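Local coordinates for protein glutathione S-transferase (Vibrio parahaemolyticus, PDB 7MIQ) that probably conjugates glutathione to electrophilic compounds, as a homodimeric glutathione S-transferase of the Gtt2 class with a thioredoxin-like N-terminal domain, at residues A[45-49]-A[62-66]. Sequence-based numbering, arbitrary orientation. Where two conformers were deposited one is given.
Sequences QKSVN and TICES
The N49 carboxamide nitrogen, ND2, faces two partners: it donates to E65 OE2 at 2.9 Å and, weakly, to a water that also accepts from the backbone N of E65. The donation to E65 is bent, with an N-H...O angle of 134°. OE2 is met from above the carboxylate plane, and the amide and carboxylate planes stand 69° apart, so the two flat groups are turned steeply against each other. E65 reaches N49 through a chain bent at chi2. At its other end the amide is fixed by OD1, which accepts from the backbone N of K51; ND2 is thereby turned toward E65.

C64 fills the middle of the contact. Its SG lies between its own backbone N and carbonyl carbon (chi1 70°) and accepts from N49 N over 3.5 Å, while V48 CB packs against the same sulfur at 3.9 Å. S47 OG comes within 3.4 Å of C64 CB, but its hydrogen bond is to K51 O. Farther along, T62 OG1 donates to K46 O at 2.7 Å in the carbonyl plane, tying the end of the 3-10 turn to the strand.

The two segments run nearly codirectionally, yet each hydrogen bond between them uses at least one side-chain atom, without a backbone ladder: the loop before strand 54-56 is laid along edge strand 62-64 of the thioredoxin-like sheet. K46, S47, T62 and C64 all touch L54, whereas I63 turns away onto helix 66-76, with E65 at its N-cap position; V48 packs on W97 and C64 on M96 of the second subunit.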
loop_
_atom_site.group_PDB
_atom_site.type_symbol
_atom_site.label_atom_id
_atom_site.label_comp_id
_atom_site.label_asym_id
_atom_site.label_seq_id
_atom_site.Cartn_x
_atom_site.Cartn_y
_atom_site.Cartn_z
ATOM N N GLN A 45 -5.066 9.559 19.089
ATOM C CA GLN A 45 -3.621 9.759 18.993
ATOM C C GLN A 45 -2.840 8.462 19.180
ATOM O O GLN A 45 -1.689 8.380 18.737
ATOM C CB GLN A 45 -3.152 10.805 20.010
ATOM C CG GLN A 45 -3.005 10.294 21.434
ATOM C CD GLN A 45 -4.337 9.993 22.096
ATOM O OE1 GLN A 45 -5.370 10.558 21.731
ATOM N NE2 GLN A 45 -4.318 9.098 23.078
ATOM N N LYS A 46 -3.438 7.449 19.816
ATOM C CA LYS A 46 -2.830 6.123 19.873
ATOM C C LYS A 46 -2.757 5.461 18.503
ATOM O O LYS A 46 -2.033 4.468 18.349
ATOM C CB LYS A 46 -3.611 5.225 20.842
ATOM C CG LYS A 46 -3.740 5.788 22.259
ATOM C CD LYS A 46 -4.687 4.956 23.122
ATOM C CE LYS A 46 -4.123 3.571 23.402
ATOM N NZ LYS A 46 -5.117 2.684 24.073
ATOM N N SER A 47 -3.483 5.988 17.516
ATOM C CA SER A 47 -3.506 5.466 16.155
ATOM C C SER A 47 -2.874 6.491 15.220
ATOM O O SER A 47 -3.413 7.588 15.040
ATOM C CB SER A 47 -4.939 5.153 15.722
ATOM O OG SER A 47 -4.982 4.621 14.408
ATOM N N VAL A 48 -1.740 6.127 14.620
ATOM C CA VAL A 48 -1.021 7.063 13.756
ATOM C C VAL A 48 -1.916 7.540 12.621
ATOM O O VAL A 48 -1.890 8.721 12.250
ATOM C CB VAL A 48 0.272 6.417 13.225
ATOM C CG1 VAL A 48 0.825 7.220 12.054
ATOM C CG2 VAL A 48 1.288 6.305 14.347
ATOM N N ASN A 49 -2.713 6.642 12.044
ATOM C CA ASN A 49 -3.625 7.029 10.976
ATOM C C ASN A 49 -4.981 7.488 11.502
ATOM O O ASN A 49 -5.833 7.900 10.706
ATOM C CB ASN A 49 -3.791 5.876 9.970
ATOM C CG ASN A 49 -4.613 4.712 10.511
ATOM O OD1 ASN A 49 -4.874 4.608 11.709
ATOM N ND2 ASN A 49 -5.017 3.820 9.613
ATOM N N THR A 62 1.262 0.349 20.165
ATOM C CA THR A 62 0.106 0.249 19.282
ATOM C C THR A 62 0.528 0.204 17.819
ATOM O O THR A 62 1.492 0.863 17.412
ATOM C CB THR A 62 -0.885 1.402 19.492
ATOM O OG1 THR A 62 -0.226 2.659 19.301
ATOM C CG2 THR A 62 -1.491 1.340 20.891
ATOM N N ILE A 63 -0.211 -0.582 17.037
ATOM C CA ILE A 63 0.004 -0.751 15.605
ATOM C C ILE A 63 -1.331 -0.512 14.912
ATOM O O ILE A 63 -2.331 -1.147 15.262
ATOM C CB ILE A 63 0.538 -2.160 15.273
ATOM C CG1 ILE A 63 1.866 -2.418 15.993
ATOM C CG2 ILE A 63 0.690 -2.343 13.765
ATOM C CD1 ILE A 63 2.292 -3.880 15.993
ATOM N N CYS A 64 -1.355 0.416 13.958
ATOM C CA CYS A 64 -2.528 0.650 13.125
ATOM C C CYS A 64 -2.223 0.202 11.697
ATOM O O CYS A 64 -1.117 -0.264 11.406
ATOM C CB CYS A 64 -2.959 2.119 13.189
ATOM S SG CYS A 64 -1.850 3.296 12.378
ATOM N N GLU A 65 -3.222 0.355 10.813
ATOM C CA GLU A 65 -3.241 -0.167 9.440
ATOM C C GLU A 65 -3.498 -1.669 9.440
ATOM O O GLU A 65 -2.732 -2.431 10.037
ATOM C CB GLU A 65 -1.943 0.140 8.678
ATOM C CG GLU A 65 -1.765 1.596 8.298
ATOM C CD GLU A 65 -2.815 2.074 7.310
ATOM O OE1 GLU A 65 -3.233 1.276 6.444
ATOM O OE2 GLU A 65 -3.223 3.250 7.403
ATOM N N SER A 66 -4.566 -2.102 8.760
ATOM C CA SER A 66 -4.984 -3.500 8.838
ATOM C C SER A 66 -3.877 -4.453 8.397
ATOM O O SER A 66 -3.662 -5.495 9.029
ATOM C CB SER A 66 -6.244 -3.717 7.997
ATOM O OG SER A 66 -6.021 -3.357 6.647
HETATM O O HOH W 1 -6.028 1.187 11.340
#